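Local structure of internalin (Listeria monocytogenes serotype 4b, 4FMZ) at residues M134-L145 and G156-V167. The protein is a leucine-rich-repeat internalin (InlF) that probably takes part in adhesion of the bacterium to host cells and their invasion. Numbering follows the deposited sequence.
Sequences MYSLNLGANHNL and GLNYLTVTESKV
Tyr135 reaches over to 156-167 with the flat of its ring: CB of Asn158 sits over one face, 3.9 Å from the ring centroid, and the Asn158 amide lies against its CE1 side, Asn158 CG 3.4 Å from Tyr135 CE1, planes 25° apart. CG anti to the backbone N (chi1 176°) carries the phenol there although its CB starts out away from the neighbour. The Asn158 amide is held by its ND2, which donates to Gly156 O two residues back in its own segment. Tyr159 points the same way alongside, its CE1 3.6 Å from Tyr135 CE2, the two rings oblique at 57°. At the backbone, Tyr135 O accepts from both Asn158 N and Tyr159 N. From here the two segments run as parallel strands, Leu137 N giving to Tyr159 O and Leu137 O taking from Thr161 N. These are adjacent coils of the leucine-rich-repeat solenoid: Ser136, Asn138, Tyr159 and Thr161 occupy one face of the strands, while Leu137 and Leu160 point into the interior, CD2 of Leu137 lying 3.9 Å from CD1 of Leu160. CD1 of Leu157 extends this apolar layer, packing against CG of selenomethionine Met134. At the end of the strands, Asn138 OD1 closes an Asx turn on Gly140 N and also touches Thr161 CB and CG2. In the following turn Asn142 ND2 donates to Leu139 O and to Leu117 O, and its OD1 accepts from Ile122 N, linking this coil to the preceding one. The imidazole of His143 uses its ND1-H in an almost straight bond to Glu164 O, 2.8 Å long and in the plane of both ring and carbonyl. Ser165 OG accepts from Val167 N in an ST turn and bonds Asn187 OD1 in the next coil; Lys166 N reaches Leu145 O.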
HETATM    1  N   MSE A 134      -1.976  14.200   9.046  1.00 24.56           N
HETATM    2  CA  MSE A 134      -1.686  12.836   8.560  1.00 21.94           C
HETATM    3  C   MSE A 134      -0.689  12.841   7.389  1.00 28.78           C
HETATM    4  O   MSE A 134      -0.872  13.572   6.415  1.00 28.65           O
HETATM    5  CB  MSE A 134      -2.971  12.096   8.131  1.00 21.68           C
HETATM    6  CG  MSE A 134      -2.821  10.562   8.128  1.00 22.74           C
HETATM    7 SE   MSE A 134      -2.388   9.773   9.871  0.75 24.23          SE
HETATM    8  CE  MSE A 134      -4.033  10.267  10.826  1.00 22.45           C
ATOM      9  N   TYR A 135       0.377  12.044   7.534  1.00 26.23           N
ATOM     10  CA  TYR A 135       1.462  11.883   6.568  1.00 26.29           C
ATOM     11  C   TYR A 135       1.399  10.491   5.934  1.00 28.60           C
ATOM     12  O   TYR A 135       1.634  10.363   4.736  1.00 27.78           O
ATOM     13  CB  TYR A 135       2.816  12.113   7.257  1.00 28.39           C
ATOM     14  CG  TYR A 135       4.027  11.886   6.378  1.00 30.68           C
ATOM     15  CD1 TYR A 135       4.548  12.913   5.601  1.00 33.55           C
ATOM     16  CD2 TYR A 135       4.717  10.676   6.405  1.00 31.22           C
ATOM     17  CE1 TYR A 135       5.700  12.732   4.838  1.00 34.87           C
ATOM     18  CE2 TYR A 135       5.857  10.475   5.627  1.00 31.99           C
ATOM     19  CZ  TYR A 135       6.345  11.510   4.846  1.00 40.02           C
ATOM     20  OH  TYR A 135       7.478  11.352   4.086  1.00 42.22           O
ATOM     21  N   SER A 136       1.094   9.455   6.727  1.00 25.03           N
ATOM     22  CA  SER A 136       1.002   8.084   6.238  1.00 23.76           C
ATOM     23  C   SER A 136      -0.200   7.384   6.864  1.00 26.71           C
ATOM     24  O   SER A 136      -0.305   7.314   8.086  1.00 26.53           O
ATOM     25  CB  SER A 136       2.287   7.323   6.542  1.00 26.24           C
ATOM     26  OG  SER A 136       2.182   5.990   6.076  1.00 27.54           O
ATOM     27  N   LEU A 137      -1.108   6.886   6.019  1.00 22.43           N
ATOM     28  CA  LEU A 137      -2.317   6.231   6.475  1.00 21.27           C
ATOM     29  C   LEU A 137      -2.488   4.873   5.826  1.00 24.20           C
ATOM     30  O   LEU A 137      -2.340   4.742   4.617  1.00 24.46           O
ATOM     31  CB  LEU A 137      -3.532   7.126   6.176  1.00 21.25           C
ATOM     32  CG  LEU A 137      -4.915   6.617   6.614  1.00 25.03           C
ATOM     33  CD1 LEU A 137      -5.033   6.552   8.151  1.00 25.77           C
ATOM     34  CD2 LEU A 137      -6.008   7.503   6.026  1.00 24.28           C
ATOM     35  N   ASN A 138      -2.813   3.863   6.631  1.00 21.94           N
ATOM     36  CA  ASN A 138      -3.037   2.508   6.132  1.00 20.60           C
ATOM     37  C   ASN A 138      -4.428   2.018   6.544  1.00 25.29           C
ATOM     38  O   ASN A 138      -4.661   1.705   7.722  1.00 25.37           O
ATOM     39  CB  ASN A 138      -1.944   1.534   6.629  1.00 19.94           C
ATOM     40  CG  ASN A 138      -2.038   0.157   6.006  1.00 26.66           C
ATOM     41  OD1 ASN A 138      -2.979  -0.159   5.271  1.00 25.94           O
ATOM     42  ND2 ASN A 138      -1.080  -0.712   6.316  1.00 23.97           N
ATOM     43  N   LEU A 139      -5.332   1.931   5.565  1.00 21.78           N
ATOM     44  CA  LEU A 139      -6.710   1.443   5.746  1.00 22.70           C
ATOM     45  C   LEU A 139      -6.918   0.087   5.023  1.00 28.46           C
ATOM     46  O   LEU A 139      -8.060  -0.353   4.807  1.00 28.75           O
ATOM     47  CB  LEU A 139      -7.723   2.486   5.232  1.00 22.52           C
ATOM     48  CG  LEU A 139      -7.784   3.815   6.017  1.00 26.78           C
ATOM     49  CD1 LEU A 139      -8.741   4.789   5.345  1.00 26.47           C
ATOM     50  CD2 LEU A 139      -8.191   3.592   7.462  1.00 29.98           C
ATOM     51  N   GLY A 140      -5.807  -0.560   4.690  1.00 24.45           N
ATOM     52  CA  GLY A 140      -5.796  -1.831   3.981  1.00 23.86           C
ATOM     53  C   GLY A 140      -6.604  -2.938   4.625  1.00 27.00           C
ATOM     54  O   GLY A 140      -6.579  -3.094   5.841  1.00 26.70           O
ATOM     55  N   ALA A 141      -7.328  -3.711   3.806  1.00 23.82           N
ATOM     56  CA  ALA A 141      -8.125  -4.883   4.199  1.00 24.83           C
ATOM     57  C   ALA A 141      -9.234  -4.584   5.254  1.00 30.30           C
ATOM     58  O   ALA A 141      -9.538  -5.420   6.108  1.00 30.10           O
ATOM     59  CB  ALA A 141      -7.225  -6.017   4.673  1.00 25.19           C
ATOM     60  N   ASN A 142      -9.855  -3.409   5.151  1.00 26.59           N
ATOM     61  CA  ASN A 142     -11.066  -3.071   5.891  1.00 26.24           C
ATOM     62  C   ASN A 142     -12.128  -3.357   4.841  1.00 30.88           C
ATOM     63  O   ASN A 142     -12.465  -2.483   4.046  1.00 29.34           O
ATOM     64  CB  ASN A 142     -11.038  -1.627   6.413  1.00 23.95           C
ATOM     65  CG  ASN A 142     -10.245  -1.496   7.684  1.00 37.20           C
ATOM     66  OD1 ASN A 142     -10.751  -1.750   8.780  1.00 33.26           O
ATOM     67  ND2 ASN A 142      -8.970  -1.154   7.570  1.00 27.48           N
ATOM     68  N   HIS A 143     -12.516  -4.638   4.735  1.00 28.73           N
ATOM     69  CA  HIS A 143     -13.374  -5.185   3.676  1.00 29.07           C
ATOM     70  C   HIS A 143     -14.709  -4.473   3.462  1.00 32.49           C
ATOM     71  O   HIS A 143     -15.213  -4.496   2.341  1.00 31.43           O
ATOM     72  CB  HIS A 143     -13.624  -6.681   3.909  1.00 30.05           C
ATOM     73  CG  HIS A 143     -12.358  -7.484   4.001  1.00 33.21           C
ATOM     74  ND1 HIS A 143     -11.325  -7.326   3.084  1.00 34.45           N
ATOM     75  CD2 HIS A 143     -11.990  -8.415   4.913  1.00 34.62           C
ATOM     76  CE1 HIS A 143     -10.373  -8.163   3.466  1.00 33.52           C
ATOM     77  NE2 HIS A 143     -10.732  -8.845   4.556  1.00 34.04           N
ATOM     78  N   ASN A 144     -15.253  -3.820   4.491  1.00 30.54           N
ATOM     79  CA  ASN A 144     -16.557  -3.166   4.405  1.00 31.24           C
ATOM     80  C   ASN A 144     -16.478  -1.637   4.259  1.00 35.00           C
ATOM     81  O   ASN A 144     -17.523  -0.978   4.229  1.00 35.66           O
ATOM     82  CB  ASN A 144     -17.408  -3.558   5.604  1.00 34.22           C
ATOM     83  CG  ASN A 144     -17.694  -5.040   5.626  1.00 51.98           C
ATOM     84  OD1 ASN A 144     -18.250  -5.608   4.679  1.00 47.95           O
ATOM     85  ND2 ASN A 144     -17.279  -5.708   6.685  1.00 42.73           N
ATOM     86  N   LEU A 145     -15.262  -1.085   4.083  1.00 30.06           N
ATOM     87  CA  LEU A 145     -15.063   0.346   3.869  1.00 29.67           C
ATOM     88  C   LEU A 145     -15.442   0.722   2.419  1.00 33.39           C
ATOM     89  O   LEU A 145     -15.091  -0.013   1.499  1.00 31.90           O
ATOM     90  CB  LEU A 145     -13.595   0.708   4.163  1.00 29.09           C
ATOM     91  CG  LEU A 145     -13.147   2.155   3.926  1.00 33.90           C
ATOM     92  CD1 LEU A 145     -13.885   3.140   4.847  1.00 34.57           C
ATOM     93  CD2 LEU A 145     -11.646   2.287   4.107  1.00 37.37           C
ATOM     94  N   GLY A 156      -1.566  17.092   3.420  1.00 33.01           N
ATOM     95  CA  GLY A 156      -0.157  16.766   3.634  1.00 32.02           C
ATOM     96  C   GLY A 156       0.145  15.278   3.525  1.00 33.13           C
ATOM     97  O   GLY A 156       1.291  14.867   3.730  1.00 31.65           O
ATOM     98  N   LEU A 157      -0.871  14.446   3.222  1.00 27.54           N
ATOM     99  CA  LEU A 157      -0.714  12.985   3.126  1.00 25.77           C
ATOM    100  C   LEU A 157       0.228  12.587   1.994  1.00 28.52           C
ATOM    101  O   LEU A 157       0.004  12.965   0.839  1.00 26.67           O
ATOM    102  CB  LEU A 157      -2.072  12.277   2.962  1.00 25.35           C
ATOM    103  CG  LEU A 157      -2.082  10.749   3.219  1.00 28.73           C
ATOM    104  CD1 LEU A 157      -1.937  10.428   4.702  1.00 28.80           C
ATOM    105  CD2 LEU A 157      -3.355  10.138   2.732  1.00 30.74           C
ATOM    106  N   ASN A 158       1.278  11.817   2.346  1.00 25.27           N
ATOM    107  CA  ASN A 158       2.304  11.342   1.409  1.00 25.15           C
ATOM    108  C   ASN A 158       2.160   9.861   1.077  1.00 28.38           C
ATOM    109  O   ASN A 158       2.622   9.431   0.016  1.00 27.50           O
ATOM    110  CB  ASN A 158       3.704  11.584   1.980  1.00 26.66           C
ATOM    111  CG  ASN A 158       4.225  12.992   1.816  1.00 45.08           C
ATOM    112  OD1 ASN A 158       5.361  13.206   1.373  1.00 36.30           O
ATOM    113  ND2 ASN A 158       3.438  13.983   2.217  1.00 34.60           N
ATOM    114  N   TYR A 159       1.571   9.066   1.991  1.00 24.41           N
ATOM    115  CA  TYR A 159       1.414   7.619   1.800  1.00 23.81           C
ATOM    116  C   TYR A 159       0.004   7.183   2.152  1.00 28.08           C
ATOM    117  O   TYR A 159      -0.487   7.523   3.226  1.00 27.42           O
ATOM    118  CB  TYR A 159       2.444   6.846   2.642  1.00 23.12           C
ATOM    119  CG  TYR A 159       3.874   7.181   2.285  1.00 25.18           C
ATOM    120  CD1 TYR A 159       4.539   8.233   2.903  1.00 28.63           C
ATOM    121  CD2 TYR A 159       4.568   6.436   1.336  1.00 26.05           C
ATOM    122  CE1 TYR A 159       5.843   8.573   2.549  1.00 31.01           C
ATOM    123  CE2 TYR A 159       5.883   6.745   0.995  1.00 26.97           C
ATOM    124  CZ  TYR A 159       6.516   7.811   1.606  1.00 33.65           C
ATOM    125  OH  TYR A 159       7.805   8.114   1.261  1.00 36.07           O
ATOM    126  N   LEU A 160      -0.660   6.455   1.233  1.00 23.19           N
ATOM    127  CA  LEU A 160      -2.017   5.961   1.456  1.00 21.84           C
ATOM    128  C   LEU A 160      -2.224   4.552   0.905  1.00 24.64           C
ATOM    129  O   LEU A 160      -1.934   4.303  -0.265  1.00 22.93           O
ATOM    130  CB  LEU A 160      -3.060   6.899   0.835  1.00 21.59           C
ATOM    131  CG  LEU A 160      -4.549   6.498   0.982  1.00 25.26           C
ATOM    132  CD1 LEU A 160      -4.980   6.407   2.472  1.00 24.35           C
ATOM    133  CD2 LEU A 160      -5.445   7.449   0.199  1.00 27.85           C
ATOM    134  N   THR A 161      -2.806   3.665   1.740  1.00 21.17           N
ATOM    135  CA  THR A 161      -3.187   2.301   1.355  1.00 20.47           C
ATOM    136  C   THR A 161      -4.659   2.073   1.690  1.00 24.89           C
ATOM    137  O   THR A 161      -5.048   2.191   2.852  1.00 24.65           O
ATOM    138  CB  THR A 161      -2.304   1.254   2.055  1.00 22.72           C
ATOM    139  OG1 THR A 161      -0.936   1.518   1.754  1.00 25.01           O
ATOM    140  CG2 THR A 161      -2.671  -0.196   1.666  1.00 18.32           C
ATOM    141  N   VAL A 162      -5.467   1.755   0.674  1.00 20.99           N
ATOM    142  CA  VAL A 162      -6.883   1.392   0.824  1.00 21.19           C
ATOM    143  C   VAL A 162      -7.052   0.163  -0.064  1.00 24.00           C
ATOM    144  O   VAL A 162      -6.983   0.290  -1.281  1.00 23.23           O
ATOM    145  CB  VAL A 162      -7.911   2.517   0.505  1.00 26.31           C
ATOM    146  CG1 VAL A 162      -9.340   2.026   0.750  1.00 26.52           C
ATOM    147  CG2 VAL A 162      -7.640   3.791   1.309  1.00 26.51           C
ATOM    148  N   THR A 163      -7.164  -1.027   0.527  1.00 20.82           N
ATOM    149  CA  THR A 163      -7.248  -2.260  -0.265  1.00 20.74           C
ATOM    150  C   THR A 163      -8.343  -3.206   0.192  1.00 26.04           C
ATOM    151  O   THR A 163      -8.791  -3.122   1.335  1.00 25.76           O
ATOM    152  CB  THR A 163      -5.905  -3.036  -0.205  1.00 25.16           C
ATOM    153  OG1 THR A 163      -5.648  -3.410   1.150  1.00 25.69           O
ATOM    154  CG2 THR A 163      -4.718  -2.248  -0.782  1.00 22.92           C
ATOM    155  N   GLU A 164      -8.717  -4.164  -0.694  1.00 23.79           N
ATOM    156  CA  GLU A 164      -9.662  -5.266  -0.435  1.00 24.14           C
ATOM    157  C   GLU A 164     -10.995  -4.786   0.152  1.00 30.55           C
ATOM    158  O   GLU A 164     -11.574  -5.462   1.012  1.00 32.16           O
ATOM    159  CB  GLU A 164      -9.018  -6.282   0.523  1.00 25.45           C
ATOM    160  CG  GLU A 164      -7.768  -6.935  -0.030  1.00 32.13           C
ATOM    161  CD  GLU A 164      -7.135  -7.887   0.963  1.00 45.10           C
ATOM    162  OE1 GLU A 164      -7.809  -8.853   1.386  1.00 47.26           O
ATOM    163  OE2 GLU A 164      -5.967  -7.652   1.332  1.00 35.55           O
ATOM    164  N   SER A 165     -11.461  -3.623  -0.295  1.00 25.73           N
ATOM    165  CA  SER A 165     -12.660  -2.998   0.253  1.00 26.18           C
ATOM    166  C   SER A 165     -13.772  -2.825  -0.788  1.00 29.64           C
ATOM    167  O   SER A 165     -13.652  -3.280  -1.925  1.00 29.53           O
ATOM    168  CB  SER A 165     -12.295  -1.636   0.841  1.00 27.42           C
ATOM    169  OG  SER A 165     -12.029  -0.715  -0.203  1.00 29.99           O
ATOM    170  N   LYS A 166     -14.852  -2.143  -0.382  1.00 27.52           N
ATOM    171  CA  LYS A 166     -16.001  -1.858  -1.235  1.00 28.27           C
ATOM    172  C   LYS A 166     -15.856  -0.456  -1.875  1.00 32.70           C
ATOM    173  O   LYS A 166     -16.820   0.057  -2.452  1.00 32.86           O
ATOM    174  CB  LYS A 166     -17.305  -1.991  -0.422  1.00 31.18           C
ATOM    175  CG  LYS A 166     -17.615  -3.438  -0.057  1.00 34.68           C
ATOM    176  CD  LYS A 166     -18.928  -3.596   0.681  1.00 44.79           C
ATOM    177  CE  LYS A 166     -19.089  -5.026   1.150  1.00 57.42           C
ATOM    178  NZ  LYS A 166     -20.440  -5.288   1.709  1.00 68.62           N
ATOM    179  N   VAL A 167     -14.628   0.133  -1.821  1.00 28.50           N
ATOM    180  CA  VAL A 167     -14.327   1.460  -2.380  1.00 27.94           C
ATOM    181  C   VAL A 167     -14.464   1.450  -3.910  1.00 31.74           C
ATOM    182  O   VAL A 167     -13.772   0.712  -4.615  1.00 30.82           O
ATOM    183  CB  VAL A 167     -12.948   2.038  -1.932  1.00 30.82           C
ATOM    184  CG1 VAL A 167     -12.504   3.219  -2.814  1.00 30.97           C
ATOM    185  CG2 VAL A 167     -12.992   2.461  -0.465  1.00 30.85           C
TER
HETATM  186  O   HOH W   1      -2.484  15.774   5.922  1.00 20.81           O
HETATM  187  O   HOH W   2     -14.778  -6.396   0.260  1.00 41.62           O